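Local coordinates for protein cyclic GMP-AMP synthase-like receptor (Tribolium castaneum, PDB 7LT2) that senses double-stranded RNA in the cytoplasm and, once triggered, makes the cyclic dinucleotide 2',3'-cGAMP from ATP and GTP to start innate immune signalling, at residues P85-S90 against G94-K99; N154-L159 against T165-W170; I181-S184 against K188-D191; E246-L251 against Y280-F285; L286-Q291 against M306-E311. All coordinates share one frame; numbering follows the deposited sequence.

Interaction 1 (P85-S90 against G94-K99); sequences PVLNES and GFVWLK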
# COMPACT_ATOMS: atom_id res chain seq x y z
N PRO A 85 -4.31 26.07 0.87
CA PRO A 85 -4.49 25.00 -0.12
C PRO A 85 -5.96 24.65 -0.28
O PRO A 85 -6.71 24.62 0.70
CB PRO A 85 -3.69 23.84 0.47
CG PRO A 85 -3.74 24.07 1.94
CD PRO A 85 -3.72 25.57 2.12
N VAL A 86 -6.37 24.40 -1.52
CA VAL A 86 -7.75 24.05 -1.83
C VAL A 86 -7.75 22.78 -2.66
O VAL A 86 -7.13 22.73 -3.73
CB VAL A 86 -8.49 25.18 -2.56
CG1 VAL A 86 -9.87 24.69 -3.01
CG2 VAL A 86 -8.62 26.39 -1.66
N LEU A 87 -8.44 21.76 -2.17
CA LEU A 87 -8.53 20.47 -2.85
C LEU A 87 -9.86 20.41 -3.59
O LEU A 87 -10.92 20.65 -3.01
CB LEU A 87 -8.42 19.34 -1.82
CG LEU A 87 -8.30 17.87 -2.26
CD1 LEU A 87 -7.63 17.08 -1.15
CD2 LEU A 87 -9.66 17.27 -2.56
N ASN A 88 -9.80 20.09 -4.89
CA ASN A 88 -11.00 20.01 -5.70
C ASN A 88 -11.08 18.65 -6.37
O ASN A 88 -10.08 18.14 -6.90
CB ASN A 88 -11.04 21.12 -6.75
CG ASN A 88 -11.28 22.49 -6.14
OD1 ASN A 88 -12.17 22.67 -5.31
ND2 ASN A 88 -10.48 23.47 -6.54
N GLU A 89 -12.27 18.06 -6.35
CA GLU A 89 -12.52 16.81 -7.06
C GLU A 89 -12.37 17.03 -8.56
O GLU A 89 -12.98 17.95 -9.12
CB GLU A 89 -13.92 16.29 -6.73
CG GLU A 89 -14.19 16.09 -5.23
CD GLU A 89 -14.69 17.35 -4.52
OE1 GLU A 89 -14.56 18.45 -5.09
OE2 GLU A 89 -15.23 17.22 -3.40
N SER A 90 -11.57 16.19 -9.21
CA SER A 90 -11.27 16.37 -10.62
C SER A 90 -12.33 15.70 -11.49
O SER A 90 -13.23 15.01 -11.01
CB SER A 90 -9.88 15.83 -10.96
OG SER A 90 -9.93 14.44 -11.25
N GLY A 94 -11.91 9.62 -8.53
CA GLY A 94 -10.83 9.13 -7.71
C GLY A 94 -9.61 10.03 -7.66
O GLY A 94 -8.72 9.80 -6.83
N PHE A 95 -9.55 11.05 -8.52
CA PHE A 95 -8.40 11.94 -8.60
C PHE A 95 -8.82 13.37 -8.28
O PHE A 95 -9.96 13.77 -8.51
CB PHE A 95 -7.75 11.87 -9.99
CG PHE A 95 -7.19 10.52 -10.31
CD1 PHE A 95 -8.00 9.52 -10.82
CD2 PHE A 95 -5.85 10.24 -10.08
CE1 PHE A 95 -7.48 8.27 -11.11
CE2 PHE A 95 -5.33 9.00 -10.37
CZ PHE A 95 -6.15 8.01 -10.88
N VAL A 96 -7.87 14.14 -7.75
CA VAL A 96 -8.14 15.49 -7.29
C VAL A 96 -7.06 16.43 -7.81
O VAL A 96 -5.97 16.02 -8.21
CB VAL A 96 -8.21 15.58 -5.75
CG1 VAL A 96 -9.31 14.66 -5.20
CG2 VAL A 96 -6.86 15.23 -5.13
N TRP A 97 -7.40 17.72 -7.81
CA TRP A 97 -6.45 18.79 -8.03
C TRP A 97 -6.23 19.54 -6.72
O TRP A 97 -7.11 19.57 -5.85
CB TRP A 97 -6.94 19.77 -9.11
CG TRP A 97 -6.99 19.19 -10.48
CD1 TRP A 97 -6.61 17.94 -10.87
CD2 TRP A 97 -7.45 19.85 -11.67
NE1 TRP A 97 -6.80 17.78 -12.22
CE2 TRP A 97 -7.32 18.93 -12.73
CE3 TRP A 97 -7.97 21.12 -11.94
CZ2 TRP A 97 -7.69 19.25 -14.04
CZ3 TRP A 97 -8.33 21.43 -13.24
CH2 TRP A 97 -8.19 20.50 -14.27
N LEU A 98 -5.05 20.14 -6.58
CA LEU A 98 -4.70 20.88 -5.37
C LEU A 98 -4.05 22.18 -5.78
O LEU A 98 -3.00 22.17 -6.44
CB LEU A 98 -3.77 20.05 -4.48
CG LEU A 98 -3.59 20.42 -3.00
CD1 LEU A 98 -2.74 21.66 -2.81
CD2 LEU A 98 -4.93 20.58 -2.29
N LYS A 99 -4.65 23.30 -5.41
CA LYS A 99 -4.08 24.61 -5.71
C LYS A 99 -3.94 25.41 -4.42
O LYS A 99 -4.62 25.16 -3.42
CB LYS A 99 -4.93 25.37 -6.74
CG LYS A 99 -6.37 25.63 -6.34
CD LYS A 99 -7.05 26.54 -7.35
CE LYS A 99 -8.57 26.49 -7.21
NZ LYS A 99 -9.04 26.95 -5.88
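A beta hairpin of the nucleotidyltransferase domain joins Val86 to Lys99 and Asn88 to Trp97 as antiparallel hydrogen-bonded pairs, with Leu87-Leu98 and Glu89-Val96 as the non-hydrogen-bonded pairs. Val86 N reaches Lys99 O at 2.7 Å, and Asn88 N meets Trp97 O at 2.9 Å in a nearly straight bond, 172° at the hydrogen. Near the turn Ser90 N donates to Phe95 O over 3.0 Å, while Ser90 OG also bonds to Val92 N. On the face of Leu87 and Leu98, Leu87 uses two parts of its side chain: CB packs on Leu98 CD2 at 3.7 Å, and CD2 lies 3.7 Å from Val96 CG1. The other face carries Trp97, whose five-membered ring has Ser90 CB above it, 4.1 Å from the centroid and 25° off the normal, a CH-pi contact. Lys99 runs beside Val86; with CG between its backbone N and carbonyl carbon (chi1 59°), the chain brings NZ to 3.7 Å from Val86 CG1. Strand 95-100 continues the sheet to strand 240-243, where Phe95 touches Ser241, a probable GTP-binding residue. The backbone ladder thus sets the register, while one face is lined by aliphatic side chains and the other carries the indole against Ser90 and, separately, the lysine chain along Val86.

Interaction 2 (N154-L159 against T165-W170); sequences NATCEL and TFHINW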
# COMPACT_ATOMS: atom_id res chain seq x y z
N ASN A 154 30.24 -1.52 -4.05
CA ASN A 154 29.97 -0.66 -5.21
C ASN A 154 28.66 0.09 -4.96
O ASN A 154 27.57 -0.44 -5.19
CB ASN A 154 29.89 -1.48 -6.49
CG ASN A 154 29.69 -0.61 -7.72
OD1 ASN A 154 30.36 0.41 -7.88
ND2 ASN A 154 28.77 -1.01 -8.59
N ALA A 155 28.78 1.34 -4.50
CA ALA A 155 27.63 2.22 -4.30
C ALA A 155 26.59 1.58 -3.39
O ALA A 155 25.38 1.69 -3.63
CB ALA A 155 27.02 2.64 -5.64
N THR A 156 27.04 0.90 -2.36
CA THR A 156 26.16 0.34 -1.34
C THR A 156 26.31 1.17 -0.08
O THR A 156 27.41 1.26 0.47
CB THR A 156 26.51 -1.13 -1.08
OG1 THR A 156 26.30 -1.89 -2.27
CG2 THR A 156 25.65 -1.68 0.04
N CYS A 157 25.22 1.77 0.38
CA CYS A 157 25.25 2.56 1.60
C CYS A 157 25.29 1.65 2.81
O CYS A 157 24.67 0.59 2.83
CB CYS A 157 24.02 3.47 1.71
SG CYS A 157 23.79 4.55 0.33
N GLU A 158 26.01 2.08 3.85
CA GLU A 158 26.07 1.34 5.10
C GLU A 158 25.51 2.20 6.22
O GLU A 158 26.01 3.31 6.47
CB GLU A 158 27.51 0.91 5.42
CG GLU A 158 27.61 0.02 6.65
CD GLU A 158 28.95 -0.68 6.75
OE1 GLU A 158 29.09 -1.78 6.15
OE2 GLU A 158 29.84 -0.14 7.42
N LEU A 159 24.47 1.70 6.88
CA LEU A 159 23.83 2.37 8.01
C LEU A 159 23.81 1.43 9.21
O LEU A 159 23.68 0.21 9.06
CB LEU A 159 22.40 2.80 7.68
CG LEU A 159 22.15 3.83 6.58
CD1 LEU A 159 20.69 4.24 6.57
CD2 LEU A 159 23.05 5.04 6.75
N THR A 165 24.06 -3.65 11.61
CA THR A 165 24.56 -2.96 10.43
C THR A 165 23.79 -3.43 9.21
O THR A 165 23.50 -4.62 9.06
CB THR A 165 26.05 -3.21 10.24
OG1 THR A 165 26.76 -2.78 11.41
CG2 THR A 165 26.59 -2.45 9.03
N PHE A 166 23.45 -2.49 8.33
CA PHE A 166 22.59 -2.79 7.19
C PHE A 166 23.15 -2.13 5.94
O PHE A 166 23.87 -1.13 6.01
CB PHE A 166 21.15 -2.35 7.48
CG PHE A 166 20.58 -3.03 8.68
CD1 PHE A 166 20.03 -4.30 8.56
CD2 PHE A 166 20.69 -2.46 9.93
CE1 PHE A 166 19.55 -4.96 9.67
CE2 PHE A 166 20.21 -3.11 11.04
CZ PHE A 166 19.64 -4.36 10.92
N HIS A 167 22.83 -2.73 4.80
CA HIS A 167 23.27 -2.28 3.50
C HIS A 167 22.08 -1.78 2.71
O HIS A 167 21.02 -2.43 2.69
CB HIS A 167 23.98 -3.40 2.74
CG HIS A 167 25.36 -3.69 3.24
ND1 HIS A 167 26.12 -4.74 2.77
CD2 HIS A 167 26.13 -3.06 4.16
CE1 HIS A 167 27.29 -4.75 3.38
NE2 HIS A 167 27.32 -3.74 4.23
N ILE A 168 22.24 -0.64 2.06
CA ILE A 168 21.17 -0.04 1.26
C ILE A 168 21.68 0.11 -0.17
O ILE A 168 22.68 0.79 -0.42
CB ILE A 168 20.71 1.31 1.82
CG1 ILE A 168 20.02 1.11 3.18
CG2 ILE A 168 19.75 1.98 0.86
CD1 ILE A 168 19.47 2.39 3.74
N ASN A 169 20.99 -0.54 -1.10
CA ASN A 169 21.18 -0.34 -2.52
C ASN A 169 19.99 0.43 -3.06
O ASN A 169 18.93 0.49 -2.44
CB ASN A 169 21.35 -1.69 -3.24
CG ASN A 169 22.61 -2.42 -2.81
OD1 ASN A 169 23.72 -2.04 -3.20
ND2 ASN A 169 22.46 -3.46 -2.00
N TRP A 170 20.16 1.06 -4.22
CA TRP A 170 19.08 1.91 -4.71
C TRP A 170 19.05 1.91 -6.23
O TRP A 170 20.05 1.66 -6.91
CB TRP A 170 19.20 3.35 -4.21
CG TRP A 170 20.33 4.05 -4.83
CD1 TRP A 170 20.32 4.74 -6.01
CD2 TRP A 170 21.66 4.11 -4.34
NE1 TRP A 170 21.57 5.24 -6.27
CE2 TRP A 170 22.42 4.86 -5.26
CE3 TRP A 170 22.30 3.60 -3.20
CZ2 TRP A 170 23.77 5.13 -5.08
CZ3 TRP A 170 23.63 3.87 -3.02
CH2 TRP A 170 24.36 4.62 -3.95
O HOH W 1 23.49 0.64 -4.73
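Leu159, Ile168 and Cys157 bury the most surface where strands 156-161 and 164-171 pair as an antiparallel hairpin, and all three side chains lie on one face of the sheet. Leu159 CD1 meets Ile168 CD1 at 3.6 Å, methyl against methyl, the two side chains crossing at a slant. Cys157 CB rests against Ile168 CB, and its sulfur turns to the indole: SG is 3.4 Å from Trp170 CZ3, an oblique sulfur-aromatic contact. The backbones pair as well, Ile168 N to Cys157 O at 2.8 Å and Phe166 N to Leu159 O at 2.8 Å. Helix 18-42 covers this face through Thr34 on Leu159 and Val31 on Ile168; helix 131-147 adds Leu146 on Cys157.

The reverse face is more polar. Glu158, with CG anti to the backbone N (chi1 -174°), runs alongside His167, and its carboxylate lies almost coplanar with the imidazole, 9° apart. His167 NE2 donates to the anti lone pair of Glu158 OE1 over a long 3.3 Å. Nearby, Thr156 OG1 donates to Asn169 OD1 at 2.7 Å. The hairpin is therefore two-sided: aliphatic, sulfur and aromatic groups sit against the helices, and paired polar groups, with imidazole and carboxylate joined edge-on by a long bond, line the other side.

Interaction 3 (I181-S184 against K188-D191); sequences ISHS and KIMD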
# COMPACT_ATOMS: atom_id res chain seq x y z
N ILE A 181 16.93 -2.92 1.05
CA ILE A 181 17.54 -2.98 2.38
C ILE A 181 17.91 -4.42 2.69
O ILE A 181 17.06 -5.32 2.60
CB ILE A 181 16.60 -2.39 3.44
CG1 ILE A 181 16.29 -0.93 3.11
CG2 ILE A 181 17.23 -2.51 4.83
CD1 ILE A 181 15.23 -0.29 3.98
N SER A 182 19.17 -4.64 3.06
CA SER A 182 19.69 -5.97 3.38
C SER A 182 20.46 -5.92 4.69
O SER A 182 20.96 -4.87 5.11
CB SER A 182 20.61 -6.50 2.27
OG SER A 182 19.95 -6.58 1.02
N HIS A 183 20.57 -7.08 5.33
CA HIS A 183 21.55 -7.23 6.40
C HIS A 183 22.96 -7.06 5.84
O HIS A 183 23.22 -7.40 4.68
CB HIS A 183 21.43 -8.60 7.07
CG HIS A 183 20.12 -8.83 7.75
ND1 HIS A 183 19.88 -8.42 9.04
CD2 HIS A 183 18.98 -9.43 7.33
CE1 HIS A 183 18.64 -8.74 9.38
NE2 HIS A 183 18.08 -9.36 8.36
N SER A 184 23.86 -6.51 6.65
CA SER A 184 25.26 -6.42 6.22
C SER A 184 25.86 -7.79 5.95
O SER A 184 26.85 -7.89 5.21
CB SER A 184 26.10 -5.66 7.25
OG SER A 184 26.24 -6.42 8.44
N LYS A 188 18.81 -10.36 2.05
CA LYS A 188 17.87 -9.31 1.68
C LYS A 188 16.71 -9.24 2.66
O LYS A 188 16.21 -10.27 3.12
CB LYS A 188 17.34 -9.57 0.26
CG LYS A 188 16.34 -8.54 -0.24
CD LYS A 188 16.99 -7.18 -0.35
CE LYS A 188 16.11 -6.19 -1.09
NZ LYS A 188 16.21 -6.34 -2.58
N ILE A 189 16.29 -8.02 3.00
CA ILE A 189 15.13 -7.86 3.88
C ILE A 189 13.91 -7.42 3.08
O ILE A 189 12.93 -8.17 2.99
CB ILE A 189 15.43 -6.88 5.03
CG1 ILE A 189 16.61 -7.38 5.86
CG2 ILE A 189 14.19 -6.72 5.90
CD1 ILE A 189 17.14 -6.36 6.86
N MET A 190 13.95 -6.22 2.50
CA MET A 190 12.79 -5.73 1.76
C MET A 190 13.20 -4.52 0.92
O MET A 190 14.18 -3.84 1.24
CB MET A 190 11.63 -5.35 2.69
CG MET A 190 10.28 -5.92 2.26
SD MET A 190 9.03 -5.87 3.55
CE MET A 190 9.62 -7.15 4.63
N ASP A 191 12.44 -4.29 -0.15
CA ASP A 191 12.53 -3.06 -0.94
C ASP A 191 11.53 -2.04 -0.40
O ASP A 191 10.43 -2.40 0.02
CB ASP A 191 12.23 -3.31 -2.42
CG ASP A 191 13.30 -4.11 -3.13
OD1 ASP A 191 14.44 -4.19 -2.61
OD2 ASP A 191 13.01 -4.64 -4.22
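Ile181 faces two residues, Ile189 and Met190, across the hairpin of strands 177-183 and 188-200, which makes this a classic beta bulge. Its carbonyl is gripped twice: Ile181 O accepts from Ile189 N at 2.8 Å and from Met190 N at 3.2 Å, both donors lying in the carbonyl plane. The extra residue turns Ile189 toward the partner strand, and here the packing is close. Ile189 crosses His183 at about a right angle, its CD1 standing over the imidazole face, 3.6 Å from the centroid and 17° off the normal. Phe166 also meets the His183 ring, and Asn24 and Leu28 of helix 18-42 touch Ile189, so this part belongs to the buried core.

The Ser182-Lys188 pair, on the opposite face, buries less surface and lies toward solvent. Lys188 starts with CG anti to its backbone N (chi1 179°) and bends at chi2 and chi4, which carries its aliphatic part past Ser182, with CD 3.3 Å from Ser182 OG. Strand 188-200 runs on beside strand 70-77, which carries the probable catalytic metal ligands Glu70 and Asp72. At the tip of the lysine, NZ forms a salt bridge with Asp191 OD1 at 2.8 Å, meeting the carboxylate on its syn side, 28° out of plane.

Interaction 4 (E246-L251 against Y280-F285); sequences EQERVL and YIKTVF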
# COMPACT_ATOMS: atom_id res chain seq x y z
N GLU A 246 -5.02 4.72 5.54
CA GLU A 246 -5.03 4.71 7.00
C GLU A 246 -6.41 4.32 7.52
O GLU A 246 -6.51 3.55 8.48
CB GLU A 246 -4.61 6.08 7.55
CG GLU A 246 -4.18 6.02 9.01
CD GLU A 246 -3.04 6.96 9.33
OE1 GLU A 246 -2.86 7.95 8.60
OE2 GLU A 246 -2.32 6.71 10.32
N GLN A 247 -7.47 4.80 6.87
CA GLN A 247 -8.83 4.42 7.26
C GLN A 247 -9.14 2.98 6.86
O GLN A 247 -9.80 2.25 7.62
CB GLN A 247 -9.84 5.37 6.63
CG GLN A 247 -9.81 6.78 7.24
CD GLN A 247 -8.70 7.65 6.67
OE1 GLN A 247 -8.11 7.34 5.63
NE2 GLN A 247 -8.41 8.75 7.36
N GLU A 248 -8.69 2.55 5.68
CA GLU A 248 -8.89 1.16 5.27
C GLU A 248 -8.26 0.19 6.26
O GLU A 248 -8.81 -0.88 6.54
CB GLU A 248 -8.32 0.93 3.87
CG GLU A 248 -9.10 1.61 2.75
CD GLU A 248 -8.41 1.51 1.40
OE1 GLU A 248 -7.44 0.74 1.27
OE2 GLU A 248 -8.85 2.20 0.46
N ARG A 249 -7.08 0.54 6.78
CA ARG A 249 -6.40 -0.35 7.72
C ARG A 249 -7.21 -0.54 9.00
O ARG A 249 -7.21 -1.63 9.58
CB ARG A 249 -5.00 0.19 8.03
CG ARG A 249 -4.14 -0.77 8.85
CD ARG A 249 -2.68 -0.37 8.78
NE ARG A 249 -2.14 -0.50 7.43
CZ ARG A 249 -1.00 0.05 7.04
NH1 ARG A 249 -0.25 0.76 7.87
NH2 ARG A 249 -0.60 -0.12 5.78
N VAL A 250 -7.90 0.51 9.45
CA VAL A 250 -8.76 0.37 10.63
C VAL A 250 -9.99 -0.46 10.31
O VAL A 250 -10.41 -1.31 11.10
CB VAL A 250 -9.14 1.75 11.19
CG1 VAL A 250 -10.02 1.62 12.43
CG2 VAL A 250 -7.89 2.55 11.51
N LEU A 251 -10.57 -0.26 9.12
CA LEU A 251 -11.76 -1.01 8.72
C LEU A 251 -11.51 -2.51 8.70
O LEU A 251 -12.39 -3.30 9.07
CB LEU A 251 -12.24 -0.54 7.34
CG LEU A 251 -13.02 0.77 7.25
CD1 LEU A 251 -13.24 1.16 5.79
CD2 LEU A 251 -14.36 0.64 7.97
N TYR A 280 -8.18 -4.91 -5.91
CA TYR A 280 -9.57 -5.17 -6.28
C TYR A 280 -10.20 -6.16 -5.31
O TYR A 280 -11.39 -6.05 -4.98
CB TYR A 280 -9.66 -5.70 -7.72
CG TYR A 280 -8.97 -4.84 -8.76
CD1 TYR A 280 -8.60 -3.53 -8.49
CD2 TYR A 280 -8.68 -5.35 -10.02
CE1 TYR A 280 -7.95 -2.75 -9.44
CE2 TYR A 280 -8.05 -4.58 -10.98
CZ TYR A 280 -7.68 -3.29 -10.68
OH TYR A 280 -7.05 -2.52 -11.63
N ILE A 281 -9.42 -7.14 -4.85
CA ILE A 281 -9.92 -8.07 -3.83
C ILE A 281 -10.09 -7.35 -2.50
O ILE A 281 -11.11 -7.52 -1.82
CB ILE A 281 -8.97 -9.28 -3.70
CG1 ILE A 281 -9.00 -10.10 -4.99
CG2 ILE A 281 -9.36 -10.15 -2.52
CD1 ILE A 281 -7.89 -11.13 -5.08
N LYS A 282 -9.11 -6.53 -2.11
CA LYS A 282 -9.25 -5.72 -0.91
C LYS A 282 -10.51 -4.87 -0.97
O LYS A 282 -11.26 -4.77 0.01
CB LYS A 282 -8.02 -4.83 -0.73
CG LYS A 282 -7.94 -4.12 0.63
CD LYS A 282 -6.83 -3.08 0.64
CE LYS A 282 -6.70 -2.43 2.02
NZ LYS A 282 -5.75 -1.27 1.98
N THR A 283 -10.78 -4.27 -2.14
CA THR A 283 -11.96 -3.43 -2.31
C THR A 283 -13.25 -4.23 -2.13
O THR A 283 -14.20 -3.75 -1.50
CB THR A 283 -11.94 -2.76 -3.69
OG1 THR A 283 -10.80 -1.89 -3.78
CG2 THR A 283 -13.21 -1.96 -3.92
N VAL A 284 -13.30 -5.44 -2.68
CA VAL A 284 -14.47 -6.29 -2.48
C VAL A 284 -14.72 -6.51 -0.99
O VAL A 284 -15.86 -6.43 -0.52
CB VAL A 284 -14.30 -7.63 -3.23
CG1 VAL A 284 -15.31 -8.65 -2.75
CG2 VAL A 284 -14.46 -7.40 -4.73
N PHE A 285 -13.65 -6.73 -0.22
CA PHE A 285 -13.83 -6.95 1.22
C PHE A 285 -14.28 -5.68 1.94
O PHE A 285 -15.04 -5.77 2.91
CB PHE A 285 -12.56 -7.52 1.84
CG PHE A 285 -12.49 -9.02 1.80
CD1 PHE A 285 -12.11 -9.67 0.63
CD2 PHE A 285 -12.85 -9.78 2.91
CE1 PHE A 285 -12.06 -11.05 0.58
CE2 PHE A 285 -12.80 -11.16 2.86
CZ PHE A 285 -12.41 -11.80 1.69
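Helices 245-251 and 278-291 stand well apart here, their nearest alpha carbons, Glu248 CA and Lys282 CA, being 9.3 Å from each other. The gap is bridged by one pair of long side chains, Glu248 and Lys282, both of which start toward the opposite helix. Lys282 is fully stretched: CG lies anti to the backbone N (chi1 -169°) and every later torsion is also near 180°, which carries the ammonium group across to Glu248. Glu248 is extended beyond CG as well, and the two chains meet at a slant. Lys282 NZ donates to Glu248 OE1 at 2.7 Å in a salt bridge, approaching the oxygen nearly in line with its C-O bond.

Both residues are buried, and both have further polar partners. Lys282 NZ also forms a salt bridge with Asp61, and is thus gripped by two carboxylates. Glu248 OE2 is held by Tyr279 OH and Trp325 NE1, which fixes the rotation of the carboxylate. Glu248 and Lys282 probably line the nucleotide-binding site, Glu248 for ATP and GTP and Lys282 for ATP. The bridge ties the helix that follows strand 240-243 to a helix that packs on helices 258-272 and 301-318, Ile281 and Phe285 each touching both. Asp61 of helix 58-61 joins the two bridged helices again, through OD2 to Lys282 and through OD1 to Arg249.

Interaction 5 (L286-Q291 against M306-E311); sequences LHIIEQ and MTTLRE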
# COMPACT_ATOMS: atom_id res chain seq x y z
N LEU A 286 -13.84 -4.50 1.49
CA LEU A 286 -14.38 -3.26 2.05
C LEU A 286 -15.89 -3.18 1.85
O LEU A 286 -16.63 -2.80 2.76
CB LEU A 286 -13.69 -2.04 1.44
CG LEU A 286 -12.20 -1.84 1.72
CD1 LEU A 286 -11.69 -0.62 0.97
CD2 LEU A 286 -11.95 -1.69 3.22
N HIS A 287 -16.36 -3.55 0.65
CA HIS A 287 -17.80 -3.59 0.42
C HIS A 287 -18.48 -4.64 1.29
O HIS A 287 -19.57 -4.39 1.82
CB HIS A 287 -18.09 -3.88 -1.06
CG HIS A 287 -17.72 -2.75 -1.96
ND1 HIS A 287 -18.30 -1.50 -1.85
CD2 HIS A 287 -16.84 -2.67 -2.98
CE1 HIS A 287 -17.80 -0.70 -2.78
NE2 HIS A 287 -16.91 -1.38 -3.48
N ILE A 288 -17.86 -5.81 1.45
CA ILE A 288 -18.45 -6.85 2.29
C ILE A 288 -18.51 -6.40 3.75
O ILE A 288 -19.50 -6.67 4.45
CB ILE A 288 -17.67 -8.17 2.13
CG1 ILE A 288 -17.82 -8.71 0.71
CG2 ILE A 288 -18.16 -9.21 3.14
CD1 ILE A 288 -17.04 -9.98 0.47
N ILE A 289 -17.47 -5.71 4.22
CA ILE A 289 -17.51 -5.15 5.58
C ILE A 289 -18.71 -4.24 5.74
O ILE A 289 -19.40 -4.27 6.77
CB ILE A 289 -16.20 -4.40 5.89
CG1 ILE A 289 -15.05 -5.37 6.13
CG2 ILE A 289 -16.38 -3.47 7.09
CD1 ILE A 289 -13.69 -4.70 6.12
N GLU A 290 -18.98 -3.40 4.74
CA GLU A 290 -20.10 -2.47 4.83
C GLU A 290 -21.43 -3.21 4.83
O GLU A 290 -22.38 -2.81 5.52
CB GLU A 290 -20.04 -1.47 3.67
CG GLU A 290 -21.26 -0.56 3.54
CD GLU A 290 -21.43 0.41 4.71
OE1 GLU A 290 -20.50 0.55 5.53
OE2 GLU A 290 -22.51 1.03 4.81
N GLN A 291 -21.52 -4.31 4.08
CA GLN A 291 -22.77 -5.04 3.92
C GLN A 291 -23.07 -5.93 5.12
O GLN A 291 -24.23 -6.06 5.52
CB GLN A 291 -22.73 -5.88 2.65
CG GLN A 291 -24.03 -6.59 2.34
CD GLN A 291 -25.17 -5.62 2.13
OE1 GLN A 291 -25.09 -4.73 1.29
NE2 GLN A 291 -26.24 -5.79 2.89
N MET A 306 -15.79 -19.33 2.29
CA MET A 306 -16.73 -19.73 1.25
C MET A 306 -17.71 -18.61 0.91
O MET A 306 -18.04 -18.41 -0.27
CB MET A 306 -17.50 -20.98 1.70
CG MET A 306 -16.66 -22.25 1.73
SD MET A 306 -15.97 -22.66 0.11
CE MET A 306 -17.47 -22.77 -0.86
N THR A 307 -18.18 -17.89 1.91
CA THR A 307 -19.17 -16.85 1.64
C THR A 307 -18.54 -15.67 0.91
O THR A 307 -19.13 -15.16 -0.06
CB THR A 307 -19.82 -16.39 2.95
OG1 THR A 307 -20.60 -17.47 3.48
CG2 THR A 307 -20.73 -15.20 2.69
N THR A 308 -17.35 -15.22 1.34
CA THR A 308 -16.72 -14.10 0.66
C THR A 308 -16.23 -14.50 -0.72
O THR A 308 -16.23 -13.67 -1.64
CB THR A 308 -15.57 -13.52 1.50
OG1 THR A 308 -14.59 -14.53 1.80
CG2 THR A 308 -16.10 -12.91 2.79
N LEU A 309 -15.83 -15.76 -0.91
CA LEU A 309 -15.45 -16.22 -2.24
C LEU A 309 -16.63 -16.17 -3.20
O LEU A 309 -16.48 -15.75 -4.35
CB LEU A 309 -14.88 -17.64 -2.17
CG LEU A 309 -14.49 -18.30 -3.50
CD1 LEU A 309 -13.39 -17.54 -4.23
CD2 LEU A 309 -14.06 -19.75 -3.28
N ARG A 310 -17.81 -16.59 -2.74
CA ARG A 310 -19.01 -16.51 -3.56
C ARG A 310 -19.33 -15.06 -3.93
O ARG A 310 -19.69 -14.77 -5.08
CB ARG A 310 -20.19 -17.14 -2.83
CG ARG A 310 -20.10 -18.65 -2.67
CD ARG A 310 -21.33 -19.20 -1.96
NE ARG A 310 -21.19 -20.61 -1.62
CZ ARG A 310 -21.49 -21.61 -2.44
NH1 ARG A 310 -21.96 -21.38 -3.66
NH2 ARG A 310 -21.33 -22.86 -2.03
N GLU A 311 -19.23 -14.14 -2.96
CA GLU A 311 -19.56 -12.74 -3.21
C GLU A 311 -18.51 -12.09 -4.11
O GLU A 311 -18.85 -11.27 -4.98
CB GLU A 311 -19.72 -11.99 -1.88
CG GLU A 311 -21.18 -11.74 -1.48
CD GLU A 311 -21.88 -10.82 -2.44
OE1 GLU A 311 -21.55 -9.61 -2.45
OE2 GLU A 311 -22.77 -11.30 -3.18
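This is a small apolar helix-helix contact within the HhH/H2TH-like helical region, between the C-terminal part of helix 278-291 and the middle of helix 301-318. One isoleucine makes it: Ile288 points toward the other helix and ends in CD1, which lies 3.9 Å from Thr308 CG2 and 4.0 Å from Thr308 CB. The same methyl reaches Glu311 CB at 4.1 Å, one helical turn further on, and so rests against two residues three positions apart. Ile288 places CG1 anti to its carbonyl carbon (chi1 -66°) and then runs straight on (chi2 178°), which extends CD1 across the gap. Its side chain and that of Thr308 cross at about a right angle.

Thr308 divides its two branches between different tasks. The methyl CG2 serves the isoleucine, while OG1 bonds back to Val304 O in its own helix, so the buried hydroxyl has a polar partner within a largely apolar interface. No hydrogen bond or salt bridge links the two segments, and the helices meet here through van der Waals contact alone.

Just beyond Ile288, Ile289 and Glu290 take part in the manganese site seen in the crystal, with the ion about 9 Å from the Ile288 side chain. Trp297 of the connecting loop also packs on Ile288, Ile265 of helix 258-272 touches Thr308, and helix 337-354 lies against helix 301-318 through Leu309.

The five contacts follow one another along the chain without overlap. Interactions 1, 2 and 3 are hairpins of one mixed sheet in the nucleotidyltransferase domain. Interactions 2 and 3, with centres 9 Å apart, share the pairing of strands 164-171 and 177-183, where His167 N lies 2.9 Å from Ser182 O; interaction 1 is far off, its centre 38 Å from that of interaction 2. Interactions 4 and 5, with centres 12 Å apart, both use helix 278-291 and touch through Phe285 and Thr308. Interaction 4 joins the nucleotidyltransferase and HhH/H2TH-like family regions, and helix 278-291 carries probable ATP-binding residues at its start and manganese ligands at its end.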